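Local coordinates for monomethylamine methyltransferase MtmB1 (Methanosarcina barkeri, PDB 1NTH), which catalyses transfer of the methyl group of monomethylamine to the corrinoid cofactor of the protein MtmC in methanogenesis from methylamine, at residues A[317-322]-A[357-362]; A[54-59]-A[323-328]; A[294-299]-A[313-318]; A[352-357]-A[387-392]. All coordinates share one frame; numbering follows the deposited sequence.

How the contacts relate
Helix 309-325 of the TIM barrel runs through contacts 1, 2 and 3, and helix 343-359 joins contact 1 to contact 4. Contacts 1, 3 and 4 are buried, whereas contact 2 is partly buried and lies farthest from the centre of the chain. Chemistry follows place: contact 3, the most central, sets a proline and an aspartate of a barrel strand against a helix; contact 1 lays an arginine over a cysteine; contact 4 packs small hydroxyl, alanine and branched apolar side chains between two helices; contact 2 mixes apolar packing with a loose charge pair. Contacts 1 and 3 are tied together by a salt bridge between Arg-361 and Asp-296. Contacts 2 and 4 do not touch.

Contact 1: residues A[317-322]-A[357-362]; sequences WACATI and TASGRE
Arg-361 NH2, close beside Cys-319, is gripped by two acceptors: it forms a salt bridge with Asp-296 OD2 and a weak hydrogen bond with Ala-315 O. The other terminal nitrogen, NH1, is hydrogen-bonded to His-282 NE2. The residue follows a Schellman motif that closes helix 343-359 of the TIM barrel, and this helix end packs on the C-terminal half of helix 309-325, where the CA atoms of Ala-320 and Ser-359 come within 4.9 Å. Gly-360, with a phi of 104°, makes the turn; a CB there would jam against the preceding carbonyl oxygen. Cys-319 carries most of the contact from helix 309-325. With SG anti to the backbone N (chi1 -173°), its sulfur reaches into the turn and stands 3.4 Å from Arg-361 CD. The arginine chain, bent at chi2, wraps past it and brings the guanidinium over Cys-319 CB, which sits 3.2 Å above the plane, toward the rim. A leucine in place of Arg-361 would probably leave Asp-296 without its charged mate and His-282 NE2 without its NH1 partner, and remove the flat group that lies over Cys-319 CB. Ser-359 OG, hydrogen-bonded to Thr-355 O in its own helix, lies alongside Cys-319 CB at 3.7 Å. Ala-320 CA makes a bent C-H...O contact with Ser-359 O, 3.5 Å away.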
loop_
_atom_site.group_PDB
_atom_site.type_symbol
_atom_site.label_atom_id
_atom_site.label_comp_id
_atom_site.label_asym_id
_atom_site.label_seq_id
_atom_site.Cartn_x
_atom_site.Cartn_y
_atom_site.Cartn_z
ATOM N N TRP A 317 -22.191 34.061 -17.145
ATOM C CA TRP A 317 -23.501 34.059 -16.506
ATOM C C TRP A 317 -23.832 32.711 -15.877
ATOM O O TRP A 317 -24.369 32.655 -14.773
ATOM C CB TRP A 317 -24.598 34.443 -17.508
ATOM C CG TRP A 317 -24.727 35.923 -17.702
ATOM C CD1 TRP A 317 -23.909 36.734 -18.437
ATOM C CD2 TRP A 317 -25.716 36.775 -17.113
ATOM N NE1 TRP A 317 -24.330 38.042 -18.342
ATOM C CE2 TRP A 317 -25.437 38.095 -17.536
ATOM C CE3 TRP A 317 -26.814 36.551 -16.269
ATOM C CZ2 TRP A 317 -26.218 39.190 -17.142
ATOM C CZ3 TRP A 317 -27.592 37.641 -15.877
ATOM C CH2 TRP A 317 -27.288 38.943 -16.317
ATOM N N ALA A 318 -23.514 31.626 -16.573
ATOM C CA ALA A 318 -23.804 30.301 -16.039
ATOM C C ALA A 318 -23.043 30.061 -14.734
ATOM O O ALA A 318 -23.623 29.627 -13.737
ATOM C CB ALA A 318 -23.444 29.229 -17.066
ATOM N N CYS A 319 -21.748 30.357 -14.737
ATOM C CA CYS A 319 -20.933 30.145 -13.546
ATOM C C CYS A 319 -21.287 31.080 -12.396
ATOM O O CYS A 319 -21.362 30.650 -11.244
ATOM C CB CYS A 319 -19.448 30.291 -13.876
ATOM S SG CYS A 319 -18.380 29.840 -12.478
ATOM N N ALA A 320 -21.501 32.359 -12.692
ATOM C CA ALA A 320 -21.848 33.304 -11.638
ATOM C C ALA A 320 -23.142 32.861 -10.972
ATOM O O ALA A 320 -23.288 32.931 -9.753
ATOM C CB ALA A 320 -22.008 34.710 -12.210
ATOM N N THR A 321 -24.084 32.396 -11.787
ATOM C CA THR A 321 -25.372 31.947 -11.285
ATOM C C THR A 321 -25.241 30.649 -10.493
ATOM O O THR A 321 -25.816 30.511 -9.414
ATOM C CB THR A 321 -26.357 31.764 -12.451
ATOM O OG1 THR A 321 -26.506 33.020 -13.126
ATOM C CG2 THR A 321 -27.716 31.301 -11.949
ATOM N N ILE A 322 -24.483 29.698 -11.028
ATOM C CA ILE A 322 -24.277 28.432 -10.335
ATOM C C ILE A 322 -23.538 28.688 -9.016
ATOM O O ILE A 322 -23.830 28.055 -7.999
ATOM C CB ILE A 322 -23.473 27.450 -11.225
ATOM C CG1 ILE A 322 -24.379 26.901 -12.334
ATOM C CG2 ILE A 322 -22.889 26.314 -10.380
ATOM C CD1 ILE A 322 -25.559 26.086 -11.834
ATOM N N THR A 357 -12.171 33.377 -14.123
ATOM C CA THR A 357 -11.719 33.737 -12.786
ATOM C C THR A 357 -12.725 34.647 -12.086
ATOM O O THR A 357 -13.144 34.378 -10.958
ATOM C CB THR A 357 -10.345 34.439 -12.847
ATOM O OG1 THR A 357 -9.385 33.549 -13.430
ATOM C CG2 THR A 357 -9.881 34.840 -11.454
ATOM N N ALA A 358 -13.134 35.719 -12.757
ATOM C CA ALA A 358 -14.080 36.651 -12.157
ATOM C C ALA A 358 -15.473 36.065 -11.948
ATOM O O ALA A 358 -16.158 36.429 -10.995
ATOM C CB ALA A 358 -14.170 37.909 -13.007
ATOM N N SER A 359 -15.891 35.153 -12.823
ATOM C CA SER A 359 -17.224 34.564 -12.699
ATOM C C SER A 359 -17.324 33.497 -11.613
ATOM O O SER A 359 -18.420 33.042 -11.290
ATOM C CB SER A 359 -17.691 33.990 -14.046
ATOM O OG SER A 359 -16.911 32.879 -14.456
ATOM N N GLY A 360 -16.186 33.085 -11.061
ATOM C CA GLY A 360 -16.208 32.100 -9.990
ATOM C C GLY A 360 -15.830 30.658 -10.284
ATOM O O GLY A 360 -16.131 29.779 -9.481
ATOM N N ARG A 361 -15.176 30.392 -11.411
ATOM C CA ARG A 361 -14.783 29.019 -11.736
ATOM C C ARG A 361 -13.719 28.538 -10.759
ATOM O O ARG A 361 -12.841 29.304 -10.366
ATOM C CB ARG A 361 -14.213 28.930 -13.155
ATOM C CG ARG A 361 -15.205 29.218 -14.268
ATOM C CD ARG A 361 -16.217 28.095 -14.452
ATOM N NE ARG A 361 -17.186 28.445 -15.487
ATOM C CZ ARG A 361 -18.241 27.710 -15.821
ATOM N NH1 ARG A 361 -18.482 26.558 -15.210
ATOM N NH2 ARG A 361 -19.076 28.144 -16.758
ATOM N N GLU A 362 -13.796 27.270 -10.368
ATOM C CA GLU A 362 -12.808 26.714 -9.452
ATOM C C GLU A 362 -11.605 26.169 -10.211
ATOM O O GLU A 362 -10.492 26.151 -9.687
ATOM C CB GLU A 362 -13.413 25.586 -8.612
ATOM C CG GLU A 362 -14.311 26.032 -7.466
ATOM C CD GLU A 362 -15.674 26.523 -7.913
ATOM O OE1 GLU A 362 -16.194 26.024 -8.934
ATOM O OE2 GLU A 362 -16.238 27.399 -7.225
#

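Contact 2: residues A[54-59]-A[323-328]; sequences TDKDMM and SEFTDI
Phe-325 presents the edge of its ring to Met-59, with CE1 4.0 Å from Met-59 CB, which lies in the ring plane. Farther round the same rim, Phe-325 CZ approaches the backbone oxygen of Lys-56 at 4.1 Å, again near the plane. One face of the ring carries its own neighbour Glu-324, whose CG stands 3.4 Å above it, offset toward the rim. The ring also meets that of Phe-63, one turn farther along helix 56-73. These contacts join the first turn of that helix to the last turn of helix 309-325 in the TIM barrel. Asp-55 is the N-cap of helix 56-73: its OD1 accepts from Met-58 N at 3.0 Å, met from well above the carboxylate plane. Thr-326, just past the end of the other helix, makes an ST turn with Ile-328 N. Met-59 bends at its last torsion (chi3 67°), which swings the methyl CE round to Glu-324 CB at 3.8 Å, the two side chains crossing at about a right angle. Glu-324 leaves the backbone with CG anti to N and then folds at chi2 (74°), bringing OE1 to the fully extended Lys-56 chain, which crosses it likewise. Lys-56 CE comes nearer to Glu-324 OE1, at 3.1 Å, than does NZ, whose salt bridge to the same oxygen spans 3.4 Å; the lysine has two conformers, so the pairing is doubtful.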
loop_
_atom_site.group_PDB
_atom_site.type_symbol
_atom_site.label_atom_id
_atom_site.label_comp_id
_atom_site.label_asym_id
_atom_site.label_seq_id
_atom_site.Cartn_x
_atom_site.Cartn_y
_atom_site.Cartn_z
ATOM N N THR A 54 -24.220 41.313 -12.625
ATOM C CA THR A 54 -24.166 42.107 -11.404
ATOM C C THR A 54 -25.604 42.325 -10.931
ATOM O O THR A 54 -25.854 43.067 -9.983
ATOM C CB THR A 54 -23.501 43.481 -11.646
ATOM O OG1 THR A 54 -24.241 44.209 -12.635
ATOM C CG2 THR A 54 -22.071 43.302 -12.130
ATOM N N ASP A 55 -26.546 41.673 -11.611
ATOM C CA ASP A 55 -27.966 41.770 -11.279
ATOM C C ASP A 55 -28.412 40.433 -10.698
ATOM O O ASP A 55 -28.703 39.494 -11.441
ATOM C CB ASP A 55 -28.783 42.071 -12.540
ATOM C CG ASP A 55 -30.254 42.318 -12.245
ATOM O OD1 ASP A 55 -30.792 41.715 -11.294
ATOM O OD2 ASP A 55 -30.879 43.109 -12.981
ATOM N N LYS A 56 -28.475 40.343 -9.373
ATOM C CA LYS A 56 -28.870 39.096 -8.733
ATOM C C LYS A 56 -30.289 38.652 -9.066
ATOM O O LYS A 56 -30.575 37.456 -9.079
ATOM C CB LYS A 56 -28.687 39.193 -7.213
ATOM C CG LYS A 56 -29.020 37.912 -6.466
ATOM C CD LYS A 56 -28.817 38.075 -4.967
ATOM C CE LYS A 56 -29.157 36.791 -4.226
ATOM N NZ LYS A 56 -28.978 36.934 -2.753
ATOM N N ASP A 57 -31.178 39.604 -9.335
ATOM C CA ASP A 57 -32.552 39.256 -9.680
ATOM C C ASP A 57 -32.580 38.507 -11.008
ATOM O O ASP A 57 -33.288 37.510 -11.155
ATOM C CB ASP A 57 -33.420 40.515 -9.768
ATOM C CG ASP A 57 -33.599 41.196 -8.424
ATOM O OD1 ASP A 57 -34.006 40.513 -7.461
ATOM O OD2 ASP A 57 -33.339 42.415 -8.331
ATOM N N MET A 58 -31.808 38.997 -11.973
ATOM C CA MET A 58 -31.737 38.371 -13.288
ATOM C C MET A 58 -31.063 37.005 -13.154
ATOM O O MET A 58 -31.444 36.043 -13.824
ATOM C CB MET A 58 -30.945 39.258 -14.252
ATOM C CG MET A 58 -30.976 38.805 -15.707
ATOM S SD MET A 58 -32.642 38.838 -16.414
ATOM C CE MET A 58 -32.828 40.594 -16.741
ATOM N N MET A 59 -30.065 36.922 -12.278
ATOM C CA MET A 59 -29.356 35.666 -12.060
ATOM C C MET A 59 -30.287 34.618 -11.469
ATOM O O MET A 59 -30.247 33.452 -11.864
ATOM C CB MET A 59 -28.160 35.890 -11.132
ATOM C CG MET A 59 -27.055 36.712 -11.766
ATOM S SD MET A 59 -25.833 37.251 -10.559
ATOM C CE MET A 59 -25.102 35.674 -10.111
ATOM N N SER A 323 -22.599 29.629 -9.029
ATOM C CA SER A 323 -21.834 29.954 -7.823
ATOM C C SER A 323 -22.701 30.631 -6.771
ATOM O O SER A 323 -22.523 30.423 -5.571
ATOM C CB SER A 323 -20.661 30.875 -8.165
ATOM O OG SER A 323 -19.750 30.237 -9.041
ATOM N N GLU A 324 -23.644 31.443 -7.230
ATOM C CA GLU A 324 -24.526 32.169 -6.331
ATOM C C GLU A 324 -25.588 31.307 -5.657
ATOM O O GLU A 324 -25.832 31.446 -4.457
ATOM C CB GLU A 324 -25.217 33.307 -7.090
ATOM C CG GLU A 324 -26.251 34.070 -6.266
ATOM C CD GLU A 324 -25.623 34.990 -5.235
ATOM O OE1 GLU A 324 -26.338 35.405 -4.298
ATOM O OE2 GLU A 324 -24.422 35.307 -5.366
ATOM N N PHE A 325 -26.203 30.404 -6.416
ATOM C CA PHE A 325 -27.282 29.588 -5.879
ATOM C C PHE A 325 -27.016 28.129 -5.539
ATOM O O PHE A 325 -27.912 27.448 -5.039
ATOM C CB PHE A 325 -28.491 29.686 -6.814
ATOM C CG PHE A 325 -28.945 31.096 -7.044
ATOM C CD1 PHE A 325 -28.519 31.805 -8.162
ATOM C CD2 PHE A 325 -29.743 31.742 -6.105
ATOM C CE1 PHE A 325 -28.873 33.143 -8.337
ATOM C CE2 PHE A 325 -30.104 33.077 -6.269
ATOM C CZ PHE A 325 -29.667 33.779 -7.389
ATOM N N THR A 326 -25.809 27.642 -5.807
ATOM C CA THR A 326 -25.471 26.256 -5.484
ATOM C C THR A 326 -24.030 26.184 -5.011
ATOM O O THR A 326 -23.300 27.178 -5.045
ATOM C CB THR A 326 -25.592 25.303 -6.702
ATOM O OG1 THR A 326 -24.435 25.442 -7.537
ATOM C CG2 THR A 326 -26.837 25.616 -7.518
ATOM N N ASP A 327 -23.630 24.995 -4.576
ATOM C CA ASP A 327 -22.271 24.762 -4.120
ATOM C C ASP A 327 -21.555 23.855 -5.116
ATOM O O ASP A 327 -20.526 23.260 -4.806
ATOM C CB ASP A 327 -22.293 24.125 -2.730
ATOM C CG ASP A 327 -22.702 25.109 -1.650
ATOM O OD1 ASP A 327 -23.228 24.667 -0.610
ATOM O OD2 ASP A 327 -22.485 26.325 -1.837
ATOM N N ILE A 328 -22.106 23.760 -6.324
ATOM C CA ILE A 328 -21.522 22.932 -7.374
ATOM C C ILE A 328 -20.150 23.452 -7.792
ATOM O O ILE A 328 -20.007 24.619 -8.150
ATOM C CB ILE A 328 -22.434 22.897 -8.628
ATOM C CG1 ILE A 328 -23.765 22.225 -8.280
ATOM C CG2 ILE A 328 -21.742 22.142 -9.763
ATOM C CD1 ILE A 328 -24.788 22.258 -9.416
#

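Contact 3: residues A[294-299]-A[313-318]; sequences HLDGPV and MIAGWA
The carboxylate of Asp-296 directs OD2 at helix 309-325, 4.2 Å from Ala-315 CA and 4.4 Å from Ala-318 CB. These are carbon contacts only; OD2 is already paired with Arg-361. The other oxygen, OD1, turns back to its own chain and accepts from Gly-297 N at a short 2.6 Å, the donor lying 43° out of the carboxylate plane. On the helix, the flat ring of Trp-317 has Met-313 O at its edge, in plane; it stacks on Phe-47, and it makes no contact with residues 294-299. Strand 293-300 and helix 309-325 are the first two elements of a beta-alpha-beta unit completed by strand 330-333, the repeating element of a TIM barrel, and their buried interface is what this contact forms. Gly-297, with phi 172° and psi 61°, breaks the strand's extended course and is followed by Pro-298, which carries the apolar part. The proline ring lies across two consecutive helix residues. Its CG approaches Ile-314 CG2 at 3.7 Å and, beside that, Ala-315 CB at 4.0 Å. The isoleucine has CG2 anti to the backbone N, and it is this branch, rather than CG1, that meets the proline as the two side chains slide past each other in opposite directions. Pro-298 CD also touches Ala-315 CB, at 4.1 Å. Asn-332 of the next strand packs on both Pro-298 and Ala-315.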
loop_
_atom_site.group_PDB
_atom_site.type_symbol
_atom_site.label_atom_id
_atom_site.label_comp_id
_atom_site.label_asym_id
_atom_site.label_seq_id
_atom_site.Cartn_x
_atom_site.Cartn_y
_atom_site.Cartn_z
ATOM N N HIS A 294 -18.101 19.893 -12.429
ATOM C CA HIS A 294 -18.551 19.962 -13.813
ATOM C C HIS A 294 -17.702 20.904 -14.648
ATOM O O HIS A 294 -17.424 22.033 -14.239
ATOM C CB HIS A 294 -20.007 20.432 -13.862
ATOM C CG HIS A 294 -20.521 20.656 -15.250
ATOM N ND1 HIS A 294 -20.840 19.621 -16.102
ATOM C CD2 HIS A 294 -20.745 21.797 -15.943
ATOM C CE1 HIS A 294 -21.240 20.115 -17.262
ATOM N NE2 HIS A 294 -21.191 21.434 -17.192
ATOM N N LEU A 295 -17.307 20.431 -15.825
ATOM C CA LEU A 295 -16.500 21.219 -16.740
ATOM C C LEU A 295 -17.386 21.746 -17.867
ATOM O O LEU A 295 -18.031 20.972 -18.574
ATOM C CB LEU A 295 -15.385 20.366 -17.336
ATOM C CG LEU A 295 -14.459 21.104 -18.307
ATOM C CD1 LEU A 295 -13.602 22.113 -17.554
ATOM C CD2 LEU A 295 -13.587 20.099 -19.014
ATOM N N ASP A 296 -17.408 23.064 -18.018
ATOM C CA ASP A 296 -18.201 23.726 -19.051
ATOM C C ASP A 296 -17.288 23.985 -20.248
ATOM O O ASP A 296 -16.101 23.650 -20.223
ATOM C CB ASP A 296 -18.737 25.049 -18.489
ATOM C CG ASP A 296 -19.843 25.662 -19.337
ATOM O OD1 ASP A 296 -20.192 25.111 -20.405
ATOM O OD2 ASP A 296 -20.365 26.715 -18.912
ATOM N N GLY A 297 -17.846 24.579 -21.296
ATOM C CA GLY A 297 -17.065 24.888 -22.478
ATOM C C GLY A 297 -17.968 25.367 -23.599
ATOM O O GLY A 297 -18.015 24.741 -24.656
ATOM N N PRO A 298 -18.701 26.475 -23.400
ATOM C CA PRO A 298 -19.593 26.982 -24.453
ATOM C C PRO A 298 -18.777 27.247 -25.709
ATOM O O PRO A 298 -17.739 27.897 -25.648
ATOM C CB PRO A 298 -20.149 28.270 -23.848
ATOM C CG PRO A 298 -20.059 28.028 -22.361
ATOM C CD PRO A 298 -18.705 27.376 -22.237
ATOM N N VAL A 299 -19.246 26.753 -26.850
ATOM C CA VAL A 299 -18.505 26.941 -28.087
ATOM C C VAL A 299 -19.357 27.578 -29.184
ATOM O O VAL A 299 -20.558 27.324 -29.279
ATOM C CB VAL A 299 -17.930 25.591 -28.570
ATOM C CG1 VAL A 299 -19.056 24.610 -28.833
ATOM C CG2 VAL A 299 -17.078 25.795 -29.806
ATOM N N MET A 313 -19.848 35.247 -22.506
ATOM C CA MET A 313 -21.021 35.708 -21.767
ATOM C C MET A 313 -21.809 34.520 -21.221
ATOM O O MET A 313 -22.294 34.552 -20.090
ATOM C CB MET A 313 -21.922 36.555 -22.672
ATOM C CG MET A 313 -21.334 37.910 -23.023
ATOM S SD MET A 313 -22.334 38.781 -24.249
ATOM C CE MET A 313 -23.785 39.181 -23.287
ATOM N N ILE A 314 -21.936 33.473 -22.030
ATOM C CA ILE A 314 -22.656 32.277 -21.609
ATOM C C ILE A 314 -21.966 31.657 -20.394
ATOM O O ILE A 314 -22.615 31.349 -19.394
ATOM C CB ILE A 314 -22.722 31.241 -22.756
ATOM C CG1 ILE A 314 -23.589 31.798 -23.892
ATOM C CG2 ILE A 314 -23.287 29.914 -22.247
ATOM C CD1 ILE A 314 -23.484 31.020 -25.186
ATOM N N ALA A 315 -20.650 31.490 -20.478
ATOM C CA ALA A 315 -19.893 30.900 -19.376
ATOM C C ALA A 315 -19.936 31.778 -18.123
ATOM O O ALA A 315 -20.128 31.279 -17.011
ATOM C CB ALA A 315 -18.447 30.669 -19.802
ATOM N N GLY A 316 -19.754 33.082 -18.307
ATOM C CA GLY A 316 -19.768 33.998 -17.177
ATOM C C GLY A 316 -21.080 33.998 -16.418
ATOM O O GLY A 316 -21.093 33.941 -15.188
ATOM N N TRP A 317 -22.191 34.061 -17.145
ATOM C CA TRP A 317 -23.501 34.059 -16.506
ATOM C C TRP A 317 -23.832 32.711 -15.877
ATOM O O TRP A 317 -24.369 32.655 -14.773
ATOM C CB TRP A 317 -24.598 34.443 -17.508
ATOM C CG TRP A 317 -24.727 35.923 -17.702
ATOM C CD1 TRP A 317 -23.909 36.734 -18.437
ATOM C CD2 TRP A 317 -25.716 36.775 -17.113
ATOM N NE1 TRP A 317 -24.330 38.042 -18.342
ATOM C CE2 TRP A 317 -25.437 38.095 -17.536
ATOM C CE3 TRP A 317 -26.814 36.551 -16.269
ATOM C CZ2 TRP A 317 -26.218 39.190 -17.142
ATOM C CZ3 TRP A 317 -27.592 37.641 -15.877
ATOM C CH2 TRP A 317 -27.288 38.943 -16.317
ATOM N N ALA A 318 -23.514 31.626 -16.573
ATOM C CA ALA A 318 -23.804 30.301 -16.039
ATOM C C ALA A 318 -23.043 30.061 -14.734
ATOM O O ALA A 318 -23.623 29.627 -13.737
ATOM C CB ALA A 318 -23.444 29.229 -17.066
#

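Contact 4: residues A[352-357]-A[387-392]; sequences QSITDT and GEVARA
Helices 352-357 and 387-392 cross at -44° with their axes 8.4 Å apart, and come nearest at Ser-353 and Ala-390, whose CA atoms are separated by 5.6 Å. The first segment belongs to helix 343-359 of the TIM barrel; helix 380-393 packs on it, and Leu-364 of strand 363-366 touches both. The small Ser-353 and Ala-390 permit the close approach. Ser-353 reaches across with OG anti to the backbone N, is hydrogen-bonded to Met-386 O of the other helix, and lies 3.6 Å from Ala-390 CB. A turn later, Thr-357 puts OG1 beside its backbone N (chi1 -60°), which lets it bond back to Ser-353 O at 2.8 Å. That oxygen also accepts from Thr-357 N, the two donors coming from opposite faces of its plane. Thr-357 OG1 meanwhile rests 3.4 Å from Ala-390 CB, and its CG2 is 3.5 Å from Ala-390 O. With an alanine here, Ser-353 O would probably lose its second donor and a gap would open beside the methyl of Ala-390. At the other end of the interface, Ile-354 CG1 presses on Val-389 CG1 at 3.4 Å, tighter than usual van der Waals contact.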
loop_
_atom_site.group_PDB
_atom_site.type_symbol
_atom_site.label_atom_id
_atom_site.label_comp_id
_atom_site.label_asym_id
_atom_site.label_seq_id
_atom_site.Cartn_x
_atom_site.Cartn_y
_atom_site.Cartn_z
ATOM N N GLN A 352 -10.644 34.552 -21.768
ATOM C CA GLN A 352 -11.404 33.509 -21.096
ATOM C C GLN A 352 -10.965 33.335 -19.646
ATOM O O GLN A 352 -11.790 33.069 -18.775
ATOM C CB GLN A 352 -11.289 32.177 -21.836
ATOM C CG GLN A 352 -12.302 31.167 -21.333
ATOM C CD GLN A 352 -12.326 29.895 -22.140
ATOM O OE1 GLN A 352 -12.001 29.892 -23.329
ATOM N NE2 GLN A 352 -12.734 28.801 -21.504
ATOM N N SER A 353 -9.669 33.483 -19.385
ATOM C CA SER A 353 -9.169 33.353 -18.021
ATOM C C SER A 353 -9.747 34.472 -17.152
ATOM O O SER A 353 -10.094 34.257 -15.991
ATOM C CB SER A 353 -7.640 33.408 -18.007
ATOM O OG SER A 353 -7.142 33.279 -16.685
ATOM N N ILE A 354 -9.860 35.669 -17.717
ATOM C CA ILE A 354 -10.423 36.791 -16.975
ATOM C C ILE A 354 -11.885 36.479 -16.647
ATOM O O ILE A 354 -12.324 36.622 -15.506
ATOM C CB ILE A 354 -10.354 38.099 -17.801
ATOM C CG1 ILE A 354 -8.896 38.538 -17.949
ATOM C CG2 ILE A 354 -11.201 39.185 -17.141
ATOM C CD1 ILE A 354 -8.691 39.668 -18.956
ATOM N N THR A 355 -12.625 36.033 -17.656
ATOM C CA THR A 355 -14.035 35.702 -17.491
ATOM C C THR A 355 -14.257 34.577 -16.482
ATOM O O THR A 355 -15.088 34.700 -15.580
ATOM C CB THR A 355 -14.656 35.280 -18.836
ATOM O OG1 THR A 355 -14.464 36.327 -19.797
ATOM C CG2 THR A 355 -16.147 35.001 -18.678
ATOM N N ASP A 356 -13.514 33.485 -16.638
ATOM C CA ASP A 356 -13.649 32.338 -15.743
ATOM C C ASP A 356 -13.269 32.656 -14.301
ATOM O O ASP A 356 -13.954 32.250 -13.362
ATOM C CB ASP A 356 -12.795 31.168 -16.241
ATOM C CG ASP A 356 -13.318 30.571 -17.535
ATOM O OD1 ASP A 356 -14.523 30.744 -17.826
ATOM O OD2 ASP A 356 -12.528 29.916 -18.248
ATOM N N THR A 357 -12.171 33.377 -14.123
ATOM C CA THR A 357 -11.719 33.737 -12.786
ATOM C C THR A 357 -12.725 34.647 -12.086
ATOM O O THR A 357 -13.144 34.378 -10.958
ATOM C CB THR A 357 -10.345 34.439 -12.847
ATOM O OG1 THR A 357 -9.385 33.549 -13.430
ATOM C CG2 THR A 357 -9.881 34.840 -11.454
ATOM N N GLY A 387 -2.679 31.094 -16.363
ATOM C CA GLY A 387 -2.461 31.202 -14.931
ATOM C C GLY A 387 -2.120 32.599 -14.441
ATOM O O GLY A 387 -2.644 33.043 -13.421
ATOM N N GLU A 388 -1.240 33.298 -15.154
ATOM C CA GLU A 388 -0.862 34.652 -14.748
ATOM C C GLU A 388 -2.057 35.593 -14.800
ATOM O O GLU A 388 -2.234 36.445 -13.928
ATOM C CB GLU A 388 0.252 35.199 -15.643
ATOM C CG GLU A 388 1.626 34.637 -15.334
ATOM C CD GLU A 388 2.727 35.658 -15.558
ATOM O OE1 GLU A 388 3.117 35.881 -16.724
ATOM O OE2 GLU A 388 3.191 36.248 -14.558
ATOM N N VAL A 389 -2.875 35.434 -15.833
ATOM C CA VAL A 389 -4.053 36.269 -15.996
ATOM C C VAL A 389 -5.065 35.983 -14.890
ATOM O O VAL A 389 -5.738 36.894 -14.405
ATOM C CB VAL A 389 -4.694 36.047 -17.382
ATOM C CG1 VAL A 389 -6.034 36.767 -17.466
ATOM C CG2 VAL A 389 -3.754 36.570 -18.467
ATOM N N ALA A 390 -5.166 34.720 -14.479
ATOM C CA ALA A 390 -6.092 34.361 -13.410
ATOM C C ALA A 390 -5.665 35.057 -12.118
ATOM O O ALA A 390 -6.498 35.573 -11.373
ATOM C CB ALA A 390 -6.115 32.843 -13.214
ATOM N N ARG A 391 -4.362 35.069 -11.853
ATOM C CA ARG A 391 -3.848 35.719 -10.654
ATOM C C ARG A 391 -4.168 37.212 -10.693
ATOM O O ARG A 391 -4.608 37.788 -9.699
ATOM C CB ARG A 391 -2.331 35.535 -10.546
ATOM C CG ARG A 391 -1.739 36.163 -9.292
ATOM C CD ARG A 391 -0.214 36.109 -9.290
ATOM N NE ARG A 391 0.367 36.953 -10.328
ATOM C CZ ARG A 391 1.003 36.491 -11.401
ATOM N NH1 ARG A 391 1.142 35.186 -11.584
ATOM N NH2 ARG A 391 1.501 37.340 -12.291
ATOM N N ALA A 392 -3.946 37.829 -11.850
ATOM C CA ALA A 392 -4.201 39.255 -12.021
ATOM C C ALA A 392 -5.679 39.619 -11.882
ATOM O O ALA A 392 -6.019 40.683 -11.366
ATOM C CB ALA A 392 -3.682 39.708 -13.383
#